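Local coordinates for actin binding protein family protein (Entamoeba histolytica HM-1:IMSS, PDB 6K2F) that probably binds actin monomers and inhibits actin polymerization, likely by sequestering G-actin, the chain here being the N-terminal ADF-homology domain of a twinfilin, at residues N10-M15 and Y63-T68; R22-T27 and I33-I38; D73-Y78 and G110-L115; K54-V57 and P61-I64; A47-V52 and K79-A84. All blocks are in the same frame, centred on the assembly; numbering follows the deposited sequence.

How the contacts relate
All five contacts belong to one ADF-homology domain and reach one mixed sheet. Contact 2 is the hairpin of strands 23-29 and 32-39, nested within the loop closed by contact 1, with centres about 8 Å apart. Contacts 1 and 4 share Tyr63 and Ile64 on strand 62-68, where Leu65 and Arg67 face helix 6-18 and Ile64 the chain after helix 45-49. Contacts 3 and 5 both use strand 77-85, their segments alternating along the chain, while contact 4 is nested inside contact 5. Contacts 3 and 4 lie about 23 Å apart between centres, on opposite sides of the domain centre. Contact 1 covers one face with helix 6-18, contacts 4 and 5 the other with chain from helix 45-49 onward.

Contact 1. Residues N10-M15 and Y63-T68; sequences NKFKDM and YILFRT
The ring of Phe12 meets Leu65 obliquely: CD1 of Phe12 lies 3.8 Å from Leu65 CD1, and the two side chains cross at about a right angle. Elsewhere round the same ring, Trp80 brings its indole up with the planes turned by about 45°, and Phe12 CZ lies 3.5 Å from Thr113 CG2. Phe12 gets there because CG stands anti to the backbone N (chi1 179°), which carries the ring off the helix and down to the sheet. One turn on, Met15 points its CB toward the strand, and the backbone carbonyl at the same position closes the other end, with Met15 O 4.3 Å from Arg67 CD. No hydrogen bond joins the two segments. The guanidinium of Arg67 is held instead by Gly21 O, which pairs with NE, and by a cation-pi contact with Tyr78, while its CD lies beside the helix. Leu65 and Arg67 face helix 6-18, whereas Phe66 between them points away from it. The contact therefore seats this amphipathic helix on one face of the central sheet, above strand 62-68, with strand 23-29 and strand 77-85 flanking that strand and Trp80 filling in from the latter.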
# COMPACT_ATOMS: atom_id res chain seq x y z
N ASN A 10 10.36 -14.80 -4.05
CA ASN A 10 9.94 -14.09 -5.29
C ASN A 10 8.95 -12.96 -4.94
O ASN A 10 9.12 -11.84 -5.47
CB ASN A 10 9.31 -15.05 -6.30
CG ASN A 10 8.74 -14.34 -7.51
OD1 ASN A 10 7.60 -14.57 -7.90
ND2 ASN A 10 9.54 -13.47 -8.11
N LYS A 11 7.92 -13.25 -4.14
CA LYS A 11 6.86 -12.26 -3.84
C LYS A 11 7.48 -11.13 -3.01
O LYS A 11 7.16 -9.96 -3.25
CB LYS A 11 5.69 -12.91 -3.11
CG LYS A 11 4.86 -13.89 -3.92
CD LYS A 11 4.36 -13.42 -5.28
CE LYS A 11 3.80 -14.55 -6.11
NZ LYS A 11 4.77 -15.66 -6.26
N PHE A 12 8.36 -11.47 -2.07
CA PHE A 12 9.08 -10.47 -1.26
C PHE A 12 9.88 -9.56 -2.17
O PHE A 12 9.76 -8.32 -2.07
CB PHE A 12 10.00 -11.11 -0.22
CG PHE A 12 10.73 -10.05 0.55
CD1 PHE A 12 10.13 -9.44 1.64
CD2 PHE A 12 11.97 -9.61 0.14
CE1 PHE A 12 10.80 -8.45 2.33
CE2 PHE A 12 12.62 -8.60 0.82
CZ PHE A 12 12.03 -8.02 1.91
N LYS A 13 10.70 -10.13 -3.05
CA LYS A 13 11.57 -9.31 -3.93
C LYS A 13 10.70 -8.43 -4.82
O LYS A 13 11.10 -7.29 -5.05
CB LYS A 13 12.47 -10.21 -4.78
CG LYS A 13 13.59 -10.85 -3.98
CD LYS A 13 14.38 -11.85 -4.81
CE LYS A 13 15.83 -12.04 -4.39
NZ LYS A 13 16.04 -11.78 -2.94
N ASP A 14 9.57 -8.95 -5.30
CA ASP A 14 8.63 -8.18 -6.15
C ASP A 14 8.07 -7.00 -5.35
O ASP A 14 8.14 -5.85 -5.85
CB ASP A 14 7.52 -9.06 -6.71
CG ASP A 14 6.69 -8.30 -7.73
OD1 ASP A 14 7.30 -7.61 -8.57
OD2 ASP A 14 5.44 -8.37 -7.65
N MET A 15 7.57 -7.24 -4.15
CA MET A 15 6.99 -6.16 -3.31
C MET A 15 8.08 -5.17 -2.90
O MET A 15 7.83 -3.95 -2.92
CB MET A 15 6.31 -6.74 -2.07
CG MET A 15 5.46 -5.70 -1.37
SD MET A 15 4.48 -6.36 0.01
CE MET A 15 3.38 -7.48 -0.86
N TYR A 63 4.66 -15.08 10.92
CA TYR A 63 5.53 -13.93 10.63
C TYR A 63 4.79 -12.93 9.75
O TYR A 63 4.03 -13.31 8.86
CB TYR A 63 6.76 -14.37 9.86
CG TYR A 63 7.59 -15.42 10.53
CD1 TYR A 63 8.31 -15.15 11.67
CD2 TYR A 63 7.70 -16.69 9.98
CE1 TYR A 63 9.12 -16.11 12.27
CE2 TYR A 63 8.53 -17.65 10.54
CZ TYR A 63 9.23 -17.37 11.69
OH TYR A 63 10.00 -18.36 12.23
N ILE A 64 5.09 -11.65 9.95
CA ILE A 64 4.64 -10.58 9.03
C ILE A 64 5.87 -9.82 8.57
O ILE A 64 6.61 -9.34 9.41
CB ILE A 64 3.68 -9.57 9.68
CG1 ILE A 64 2.52 -10.22 10.43
CG2 ILE A 64 3.22 -8.59 8.61
CD1 ILE A 64 1.48 -10.75 9.54
N LEU A 65 6.10 -9.78 7.27
CA LEU A 65 7.13 -8.92 6.66
C LEU A 65 6.44 -7.62 6.27
O LEU A 65 5.61 -7.65 5.38
CB LEU A 65 7.74 -9.63 5.46
CG LEU A 65 8.30 -11.01 5.75
CD1 LEU A 65 8.83 -11.66 4.50
CD2 LEU A 65 9.36 -10.93 6.82
N PHE A 66 6.73 -6.56 7.02
CA PHE A 66 5.97 -5.30 6.94
C PHE A 66 6.89 -4.22 6.37
O PHE A 66 7.90 -3.86 6.95
CB PHE A 66 5.43 -4.93 8.32
CG PHE A 66 4.39 -3.86 8.28
CD1 PHE A 66 4.77 -2.53 8.18
CD2 PHE A 66 3.04 -4.17 8.39
CE1 PHE A 66 3.81 -1.53 8.17
CE2 PHE A 66 2.08 -3.16 8.33
CZ PHE A 66 2.48 -1.85 8.23
N ARG A 67 6.51 -3.68 5.24
CA ARG A 67 7.34 -2.71 4.49
C ARG A 67 7.26 -1.33 5.15
O ARG A 67 6.15 -0.87 5.42
CB ARG A 67 6.88 -2.64 3.04
CG ARG A 67 7.81 -1.82 2.16
CD ARG A 67 7.34 -1.73 0.72
NE ARG A 67 5.97 -1.25 0.61
CZ ARG A 67 5.57 0.01 0.78
NH1 ARG A 67 6.44 0.97 1.06
NH2 ARG A 67 4.29 0.31 0.65
N THR A 68 8.40 -0.71 5.42
CA THR A 68 8.45 0.67 5.95
C THR A 68 8.38 1.66 4.79
O THR A 68 8.33 1.25 3.61
CB THR A 68 9.71 0.95 6.78
OG1 THR A 68 10.84 1.12 5.93
CG2 THR A 68 9.97 -0.14 7.80

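Contact 2. Residues R22-T27 and I33-I38; sequences RFIQAT and INIKAI
Gln25 and Ala37 form a hydrogen-bonded antiparallel pair, with Gln25 N 2.8 Å from Ala37 O, and at Gln25 the register slips by one residue. Lys36 and Ala37 both face Gln25, a classic beta bulge: its carbonyl accepts two N-H groups, from Lys36 N at 2.8 Å and from Ala37 N at 3.3 Å, both from the same face of the carbonyl plane and well tilted from it. Beyond the bulge, regular pairing returns: Asn34 N gives Thr27 O a bond of 2.8 Å that is almost straight (178°), and Thr27 N binds Asn34 O in return. The non-hydrogen-bonded pair Ala26 and Ile35 lies between, where Ala26 CB packs 3.6 Å from Ile33 CG2.

The side chains of Gln25 and Lys36 run side by side and point the same way, Gln25 OE1 lying 3.8 Å from Lys36 CG. Gln25 reaches so far because its chain is extended, CG anti to the backbone N (chi1 -176°); its NE2 is held by Tyr55 O and Ser62 OG. At the far end a water sits 2.6 Å from Thr27 OG1 and donates to Asn34 O, tying the hydroxyl to the opposite strand.

Farther out, Ile24, Ile35 and Ile38 lie toward helix 6-18, touching Leu8, Lys11 or Met15, while Phe23 meets Tyr55 edge-to-face beyond the other face. The hairpin continues into the sheet through strand 62-68, which bonds along the other edge of strand 23-29 (Ile24 with Leu65, Ala26 with Tyr63).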
# COMPACT_ATOMS: atom_id res chain seq x y z
N ARG A 22 2.01 -3.77 1.10
CA ARG A 22 2.49 -3.37 2.43
C ARG A 22 3.11 -4.56 3.17
O ARG A 22 4.15 -4.37 3.82
CB ARG A 22 1.36 -2.74 3.24
CG ARG A 22 1.80 -2.31 4.63
CD ARG A 22 2.90 -1.25 4.64
NE ARG A 22 2.41 0.02 4.14
CZ ARG A 22 3.15 1.09 3.92
NH1 ARG A 22 4.45 1.07 4.11
NH2 ARG A 22 2.58 2.19 3.45
N PHE A 23 2.44 -5.71 3.23
CA PHE A 23 3.01 -6.81 4.02
C PHE A 23 2.64 -8.18 3.48
O PHE A 23 1.68 -8.34 2.75
CB PHE A 23 2.68 -6.64 5.50
CG PHE A 23 1.25 -6.78 5.94
CD1 PHE A 23 0.67 -8.02 6.12
CD2 PHE A 23 0.54 -5.67 6.35
CE1 PHE A 23 -0.60 -8.13 6.66
CE2 PHE A 23 -0.73 -5.78 6.90
CZ PHE A 23 -1.29 -7.02 7.05
N ILE A 24 3.46 -9.12 3.90
CA ILE A 24 3.32 -10.56 3.57
C ILE A 24 3.28 -11.31 4.89
O ILE A 24 4.18 -11.14 5.69
CB ILE A 24 4.48 -11.06 2.69
CG1 ILE A 24 4.58 -10.25 1.40
CG2 ILE A 24 4.31 -12.55 2.44
CD1 ILE A 24 5.91 -10.44 0.66
N GLN A 25 2.23 -12.07 5.11
CA GLN A 25 2.16 -12.97 6.27
C GLN A 25 2.70 -14.31 5.81
O GLN A 25 2.34 -14.72 4.67
CB GLN A 25 0.74 -13.14 6.79
CG GLN A 25 0.66 -13.99 8.05
CD GLN A 25 -0.76 -14.04 8.54
OE1 GLN A 25 -1.70 -13.99 7.76
NE2 GLN A 25 -0.92 -14.16 9.84
N ALA A 26 3.55 -14.93 6.61
CA ALA A 26 4.14 -16.23 6.24
C ALA A 26 4.03 -17.18 7.43
O ALA A 26 4.09 -16.74 8.57
CB ALA A 26 5.57 -16.05 5.80
N THR A 27 3.91 -18.47 7.15
CA THR A 27 3.92 -19.51 8.20
C THR A 27 4.83 -20.64 7.75
O THR A 27 5.10 -20.79 6.54
CB THR A 27 2.52 -20.06 8.53
OG1 THR A 27 1.95 -20.65 7.36
CG2 THR A 27 1.60 -18.99 9.05
N ILE A 33 9.13 -21.84 4.80
CA ILE A 33 8.28 -20.68 5.12
C ILE A 33 7.49 -20.29 3.87
O ILE A 33 8.11 -19.93 2.87
CB ILE A 33 9.11 -19.51 5.67
CG1 ILE A 33 10.19 -19.97 6.65
CG2 ILE A 33 8.17 -18.54 6.33
CD1 ILE A 33 11.03 -18.82 7.16
N ASN A 34 6.17 -20.34 3.97
CA ASN A 34 5.24 -20.16 2.84
C ASN A 34 4.42 -18.89 3.04
O ASN A 34 4.10 -18.55 4.19
CB ASN A 34 4.31 -21.36 2.68
CG ASN A 34 5.03 -22.61 2.22
OD1 ASN A 34 6.25 -22.61 2.07
ND2 ASN A 34 4.29 -23.66 1.93
N ILE A 35 4.02 -18.27 1.94
CA ILE A 35 3.05 -17.14 1.94
C ILE A 35 1.73 -17.66 2.51
O ILE A 35 1.23 -18.72 2.01
CB ILE A 35 2.82 -16.60 0.52
CG1 ILE A 35 4.10 -16.07 -0.12
CG2 ILE A 35 1.73 -15.54 0.55
CD1 ILE A 35 4.03 -16.03 -1.62
N LYS A 36 1.22 -16.97 3.52
CA LYS A 36 -0.13 -17.21 4.07
C LYS A 36 -1.11 -16.19 3.49
O LYS A 36 -2.25 -16.57 3.17
CB LYS A 36 -0.11 -17.12 5.59
CG LYS A 36 -1.43 -17.43 6.27
CD LYS A 36 -1.73 -18.91 6.38
CE LYS A 36 -3.03 -19.19 7.10
NZ LYS A 36 -3.03 -18.67 8.49
N ALA A 37 -0.67 -14.93 3.39
CA ALA A 37 -1.55 -13.83 2.96
C ALA A 37 -0.70 -12.65 2.55
O ALA A 37 0.46 -12.54 3.01
CB ALA A 37 -2.48 -13.43 4.09
N ILE A 38 -1.26 -11.82 1.68
CA ILE A 38 -0.60 -10.58 1.21
C ILE A 38 -1.60 -9.44 1.40
O ILE A 38 -2.75 -9.58 0.96
CB ILE A 38 -0.17 -10.72 -0.25
CG1 ILE A 38 0.76 -11.91 -0.44
CG2 ILE A 38 0.44 -9.41 -0.72
CD1 ILE A 38 0.80 -12.40 -1.86
O HOH W 1 1.46 -20.22 4.87

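Contact 3. Residues D73-Y78 and G110-L115; sequences DITNGY and GGSTFL
Ile74 and Ser112 supply most of the van der Waals contact. Ile74 CD1 presses against Ser112 CB at 3.4 Å, tighter than a usual carbon pair, while the hydroxyl Ser112 OG lies 3.7 Å from both CB and CG2 of Ile74. Thr75 adds a lighter touch, its CG2 standing 4.0 Å from Ser112 OG. The serine oxygen sits between the backbone N and the carbonyl carbon (chi1 72°), which turns it in among these methyl groups; there it hydrogen-bonds to Asp72, just before the opposing segment.

Hydrogen bonds shape each segment rather than cross between them. Gly110 to Thr113 is a type I beta turn, and Gly110 O accepts two bonds from one residue: Thr113 OG1 at 2.8 Å and Thr113 N at 3.2 Å, both from the same face of the carbonyl plane. On the other segment Gly77 N makes a weak bond to Thr75 OG1.

Within 110-115, Thr113 CG2 lies 3.5 Å above one face of the Phe114 ring, offset toward its rim. The turn between helix 103-109 and strand 114-120 abuts the hairpin loop of strands 71-72 and 77-85, closed by a G1 beta bulge, near where 77-85 and 114-120 pair in parallel beside helix 6-18.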
# COMPACT_ATOMS: atom_id res chain seq x y z
N ASP A 73 18.96 1.56 -0.20
CA ASP A 73 19.81 1.84 -1.40
C ASP A 73 20.45 0.53 -1.89
O ASP A 73 20.60 0.38 -3.12
CB ASP A 73 20.84 2.93 -1.11
CG ASP A 73 20.23 4.31 -0.98
OD1 ASP A 73 19.35 4.66 -1.80
OD2 ASP A 73 20.63 5.03 -0.05
N ILE A 74 20.75 -0.38 -0.97
CA ILE A 74 21.50 -1.64 -1.27
C ILE A 74 20.70 -2.50 -2.25
O ILE A 74 21.33 -3.11 -3.11
CB ILE A 74 21.86 -2.37 0.04
CG1 ILE A 74 22.85 -1.52 0.85
CG2 ILE A 74 22.40 -3.77 -0.24
CD1 ILE A 74 23.22 -2.06 2.21
N THR A 75 19.37 -2.54 -2.13
CA THR A 75 18.48 -3.42 -2.93
C THR A 75 17.59 -2.58 -3.85
O THR A 75 16.74 -3.20 -4.56
CB THR A 75 17.58 -4.26 -2.01
OG1 THR A 75 16.67 -3.37 -1.36
CG2 THR A 75 18.37 -5.06 -1.00
N ASN A 76 17.67 -1.25 -3.76
CA ASN A 76 16.86 -0.34 -4.62
C ASN A 76 15.40 -0.58 -4.28
O ASN A 76 14.52 -0.37 -5.13
CB ASN A 76 17.14 -0.55 -6.11
CG ASN A 76 16.60 0.54 -6.99
OD1 ASN A 76 16.25 0.29 -8.15
ND2 ASN A 76 16.58 1.75 -6.48
N GLY A 77 15.17 -1.02 -3.04
CA GLY A 77 13.84 -1.33 -2.52
C GLY A 77 13.59 -0.56 -1.24
O GLY A 77 13.88 0.63 -1.21
N TYR A 78 13.15 -1.26 -0.21
CA TYR A 78 12.72 -0.66 1.08
C TYR A 78 13.38 -1.40 2.24
O TYR A 78 13.77 -2.57 2.13
CB TYR A 78 11.21 -0.75 1.19
CG TYR A 78 10.44 0.31 0.44
CD1 TYR A 78 10.22 1.54 1.03
CD2 TYR A 78 9.92 0.10 -0.82
CE1 TYR A 78 9.47 2.52 0.41
CE2 TYR A 78 9.16 1.08 -1.46
CZ TYR A 78 8.95 2.30 -0.84
OH TYR A 78 8.21 3.31 -1.42
N GLY A 110 18.78 -10.57 3.00
CA GLY A 110 19.91 -9.63 3.08
C GLY A 110 19.90 -8.88 4.39
O GLY A 110 18.81 -8.59 4.91
N GLY A 111 21.09 -8.60 4.93
CA GLY A 111 21.26 -7.94 6.24
C GLY A 111 20.76 -6.50 6.25
O GLY A 111 20.49 -6.01 7.36
N SER A 112 20.62 -5.84 5.09
CA SER A 112 20.15 -4.44 4.97
C SER A 112 18.62 -4.39 5.05
O SER A 112 18.06 -3.30 5.22
CB SER A 112 20.63 -3.77 3.70
OG SER A 112 19.96 -4.29 2.55
N THR A 113 17.95 -5.53 4.91
CA THR A 113 16.50 -5.60 4.64
C THR A 113 15.72 -5.07 5.84
O THR A 113 14.73 -4.34 5.62
CB THR A 113 16.06 -7.04 4.36
OG1 THR A 113 16.80 -7.50 3.22
CG2 THR A 113 14.57 -7.15 4.13
N PHE A 114 16.06 -5.51 7.05
CA PHE A 114 15.19 -5.33 8.23
C PHE A 114 15.72 -4.20 9.11
O PHE A 114 16.85 -4.23 9.59
CB PHE A 114 15.00 -6.63 9.00
CG PHE A 114 14.29 -7.65 8.16
CD1 PHE A 114 12.92 -7.56 7.97
CD2 PHE A 114 15.00 -8.64 7.49
CE1 PHE A 114 12.26 -8.48 7.18
CE2 PHE A 114 14.33 -9.55 6.70
CZ PHE A 114 12.97 -9.46 6.54
N LEU A 115 14.86 -3.21 9.30
CA LEU A 115 15.14 -2.08 10.21
C LEU A 115 15.03 -2.62 11.64
O LEU A 115 15.94 -2.36 12.46
CB LEU A 115 14.09 -1.01 9.91
CG LEU A 115 14.17 0.27 10.72
CD1 LEU A 115 15.34 1.12 10.26
CD2 LEU A 115 12.87 1.05 10.62

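Contact 4. Residues K54-V57 and P61-I64; sequences KYLV and PSYI
Leu56 drops one methyl onto strand 62-68, where the connection after helix 45-49 folds back over the central sheet of the ADF-homology domain. Leu56 CD2 does all the close touching: it lies 3.6 Å from Ser62 OG and, less tightly, 4.3 Å from Ile64 CG1. These two strand residues are neighbours on one face of the sheet, both with CB pointing toward the loop, and Tyr63 between them points away to the other face. The CB of Leu56 does not point straight at the strand; with CG anti to the carbonyl carbon (chi1 -59°) and the chain extended beyond it, the branch is carried inward until CD2 reaches the strand. Phe123, Phe126 and Tyr85 also touch Leu56, so this end of the contact is a buried patch that includes the serine hydroxyl.

The looser side lies at Val57, whose side chain makes no close approach to the strand and is partly exposed. Here the backbones are too far apart to bond directly, the nearest CA atoms, of Leu56 and Ser62, being 7.1 Å apart, and a water fills the step. Ser62 OG is thereby engaged on the loop side as well as by Gln25 NE2 of strand 23-29, which satisfies a hydroxyl buried beside a leucine methyl. No direct hydrogen bond crosses between the segments. The bridging water accepts from Val57 N at 3.0 Å and sits 2.8 Å from Ser62 OG.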
# COMPACT_ATOMS: atom_id res chain seq x y z
N LYS A 54 -5.82 -7.93 11.77
CA LYS A 54 -6.86 -8.68 11.03
C LYS A 54 -6.32 -10.04 10.54
O LYS A 54 -7.14 -10.91 10.20
CB LYS A 54 -7.29 -7.91 9.78
CG LYS A 54 -8.04 -6.60 10.00
CD LYS A 54 -8.61 -6.06 8.69
CE LYS A 54 -9.79 -5.13 8.86
NZ LYS A 54 -9.38 -3.79 9.34
N TYR A 55 -5.00 -10.22 10.48
CA TYR A 55 -4.36 -11.41 9.89
C TYR A 55 -3.83 -12.37 10.95
O TYR A 55 -3.75 -13.56 10.66
CB TYR A 55 -3.20 -10.95 9.01
CG TYR A 55 -3.69 -10.36 7.71
CD1 TYR A 55 -4.07 -9.03 7.62
CD2 TYR A 55 -3.81 -11.13 6.57
CE1 TYR A 55 -4.55 -8.49 6.43
CE2 TYR A 55 -4.25 -10.60 5.37
CZ TYR A 55 -4.61 -9.27 5.29
OH TYR A 55 -5.07 -8.77 4.10
N LEU A 56 -3.51 -11.90 12.14
CA LEU A 56 -3.02 -12.81 13.20
C LEU A 56 -4.15 -13.75 13.62
O LEU A 56 -5.35 -13.38 13.61
CB LEU A 56 -2.47 -12.02 14.38
CG LEU A 56 -1.30 -11.07 14.05
CD1 LEU A 56 -0.82 -10.34 15.29
CD2 LEU A 56 -0.14 -11.83 13.41
N VAL A 57 -3.79 -14.98 13.95
CA VAL A 57 -4.75 -15.99 14.45
C VAL A 57 -4.32 -16.35 15.87
O VAL A 57 -3.18 -16.79 16.04
CB VAL A 57 -4.81 -17.23 13.56
CG1 VAL A 57 -5.75 -18.26 14.14
CG2 VAL A 57 -5.22 -16.89 12.13
N PRO A 61 1.42 -19.22 15.74
CA PRO A 61 2.54 -18.38 15.36
C PRO A 61 2.46 -18.02 13.87
O PRO A 61 2.07 -18.79 13.05
CB PRO A 61 3.77 -19.21 15.70
CG PRO A 61 3.28 -20.21 16.73
CD PRO A 61 1.85 -20.49 16.33
N SER A 62 2.89 -16.79 13.56
CA SER A 62 3.07 -16.37 12.15
C SER A 62 4.09 -15.26 12.09
O SER A 62 4.38 -14.63 13.13
CB SER A 62 1.79 -16.00 11.45
OG SER A 62 1.17 -14.86 12.01
N TYR A 63 4.66 -15.08 10.92
CA TYR A 63 5.53 -13.93 10.63
C TYR A 63 4.79 -12.93 9.75
O TYR A 63 4.03 -13.31 8.86
CB TYR A 63 6.76 -14.37 9.86
CG TYR A 63 7.59 -15.42 10.53
CD1 TYR A 63 8.31 -15.15 11.67
CD2 TYR A 63 7.70 -16.69 9.98
CE1 TYR A 63 9.12 -16.11 12.27
CE2 TYR A 63 8.53 -17.65 10.54
CZ TYR A 63 9.23 -17.37 11.69
OH TYR A 63 10.00 -18.36 12.23
N ILE A 64 5.09 -11.65 9.95
CA ILE A 64 4.64 -10.58 9.03
C ILE A 64 5.87 -9.82 8.57
O ILE A 64 6.61 -9.34 9.41
CB ILE A 64 3.68 -9.57 9.68
CG1 ILE A 64 2.52 -10.22 10.43
CG2 ILE A 64 3.22 -8.59 8.61
CD1 ILE A 64 1.48 -10.75 9.54
O HOH W 2 -1.08 -15.95 13.28

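Contact 5. Residues A47-V52 and K79-A84; sequences ADLDLV and KWLLLA
Val52 and Leu83 meet by their methyl groups in the apolar layer between the central sheet of the ADF-homology fold and the segment 47-52, which starts on helix 45-49 and keeps helical backbone angles. From its backbone Val52 points CB toward strand 77-85, but CB itself stays behind its two branches. The first, CG1, is anti to the backbone N (chi1 165°) and lies 4.1 Å from Ile64 CG1 on the adjacent strand 62-68. The second, CG2, beside the backbone N, reaches farther across to Leu83 CD1 at 4.0 Å, so one valine spans two neighbouring strands. Leu83 also packs on Ile118 and Phe126, and its side chain and that of Val52 cross obliquely.

One turn earlier the same face of the segment offers Leu49, which starts beside the strand and leans in. Leu81 and Leu83 are alternate residues of their strand, so they point to the same side, while Leu82 between them is turned to the opposite layer. Phe66 of strand 62-68 touches both Leu49 and Val52, and Tyr131 of helix 127-137 touches Leu49 and Leu81. No hydrogen bond crosses; the contact is made wholly of hydrocarbon, and its second pair, Leu49 CD2 and Leu81 CD1, stands at 4.4 Å.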
# COMPACT_ATOMS: atom_id res chain seq x y z
N ALA A 47 -1.39 3.94 9.54
CA ALA A 47 -2.71 3.30 9.42
C ALA A 47 -2.52 1.81 9.13
O ALA A 47 -3.21 0.97 9.73
CB ALA A 47 -3.51 3.95 8.32
N ASP A 48 -1.59 1.49 8.24
CA ASP A 48 -1.45 0.09 7.77
C ASP A 48 -0.96 -0.81 8.91
O ASP A 48 -1.23 -2.03 8.86
CB ASP A 48 -0.53 -0.02 6.55
CG ASP A 48 -1.12 0.51 5.24
OD1 ASP A 48 -2.28 1.05 5.23
OD2 ASP A 48 -0.39 0.39 4.23
N LEU A 49 -0.27 -0.26 9.92
CA LEU A 49 0.21 -1.12 11.03
C LEU A 49 -0.98 -1.84 11.66
O LEU A 49 -0.82 -3.00 12.07
CB LEU A 49 0.96 -0.28 12.07
CG LEU A 49 2.40 0.07 11.68
CD1 LEU A 49 2.96 1.16 12.58
CD2 LEU A 49 3.27 -1.17 11.71
N ASP A 50 -2.14 -1.19 11.73
CA ASP A 50 -3.32 -1.79 12.40
C ASP A 50 -3.89 -2.94 11.55
O ASP A 50 -4.61 -3.80 12.13
CB ASP A 50 -4.35 -0.73 12.73
CG ASP A 50 -3.95 0.12 13.93
OD1 ASP A 50 -3.14 -0.36 14.75
OD2 ASP A 50 -4.48 1.25 14.06
N LEU A 51 -3.62 -2.97 10.24
CA LEU A 51 -4.16 -4.07 9.37
C LEU A 51 -3.60 -5.42 9.81
O LEU A 51 -4.28 -6.44 9.59
CB LEU A 51 -3.81 -3.79 7.91
CG LEU A 51 -4.46 -2.55 7.32
CD1 LEU A 51 -3.94 -2.31 5.91
CD2 LEU A 51 -5.98 -2.67 7.33
N VAL A 52 -2.43 -5.46 10.41
CA VAL A 52 -1.80 -6.72 10.87
C VAL A 52 -2.77 -7.47 11.79
O VAL A 52 -2.82 -8.72 11.73
CB VAL A 52 -0.47 -6.44 11.58
CG1 VAL A 52 0.01 -7.67 12.37
CG2 VAL A 52 0.56 -5.98 10.58
N LYS A 79 13.41 -0.73 3.39
CA LYS A 79 13.62 -1.36 4.71
C LYS A 79 12.28 -1.94 5.20
O LYS A 79 11.23 -1.37 4.92
CB LYS A 79 14.17 -0.33 5.69
CG LYS A 79 15.56 0.18 5.36
CD LYS A 79 16.61 -0.52 6.13
CE LYS A 79 18.03 -0.06 5.84
NZ LYS A 79 18.98 -0.91 6.58
N TRP A 80 12.34 -3.05 5.91
CA TRP A 80 11.15 -3.80 6.39
C TRP A 80 11.23 -4.00 7.91
O TRP A 80 12.32 -3.87 8.49
CB TRP A 80 11.08 -5.16 5.70
CG TRP A 80 10.86 -5.08 4.22
CD1 TRP A 80 11.72 -4.61 3.27
CD2 TRP A 80 9.67 -5.46 3.52
NE1 TRP A 80 11.15 -4.68 2.03
CE2 TRP A 80 9.89 -5.20 2.15
CE3 TRP A 80 8.47 -6.07 3.91
CZ2 TRP A 80 8.94 -5.50 1.18
CZ3 TRP A 80 7.54 -6.37 2.95
CH2 TRP A 80 7.76 -6.08 1.60
N LEU A 81 10.08 -4.31 8.50
CA LEU A 81 9.99 -4.88 9.85
C LEU A 81 9.74 -6.37 9.72
O LEU A 81 8.94 -6.78 8.86
CB LEU A 81 8.83 -4.25 10.63
CG LEU A 81 8.73 -2.73 10.57
CD1 LEU A 81 7.45 -2.30 11.26
CD2 LEU A 81 9.95 -2.09 11.16
N LEU A 82 10.39 -7.15 10.57
CA LEU A 82 10.03 -8.57 10.74
C LEU A 82 9.20 -8.64 12.02
O LEU A 82 9.76 -8.38 13.09
CB LEU A 82 11.29 -9.42 10.83
CG LEU A 82 11.01 -10.90 11.14
CD1 LEU A 82 10.07 -11.52 10.13
CD2 LEU A 82 12.31 -11.66 11.24
N LEU A 83 7.91 -8.88 11.88
CA LEU A 83 7.00 -9.05 13.04
C LEU A 83 6.88 -10.55 13.26
O LEU A 83 6.51 -11.25 12.32
CB LEU A 83 5.65 -8.42 12.73
CG LEU A 83 5.68 -6.98 12.23
CD1 LEU A 83 4.26 -6.47 12.03
CD2 LEU A 83 6.44 -6.07 13.17
N ALA A 84 7.23 -11.03 14.45
CA ALA A 84 7.11 -12.47 14.73
C ALA A 84 6.11 -12.60 15.86
O ALA A 84 6.44 -12.20 17.00
CB ALA A 84 8.44 -13.04 15.09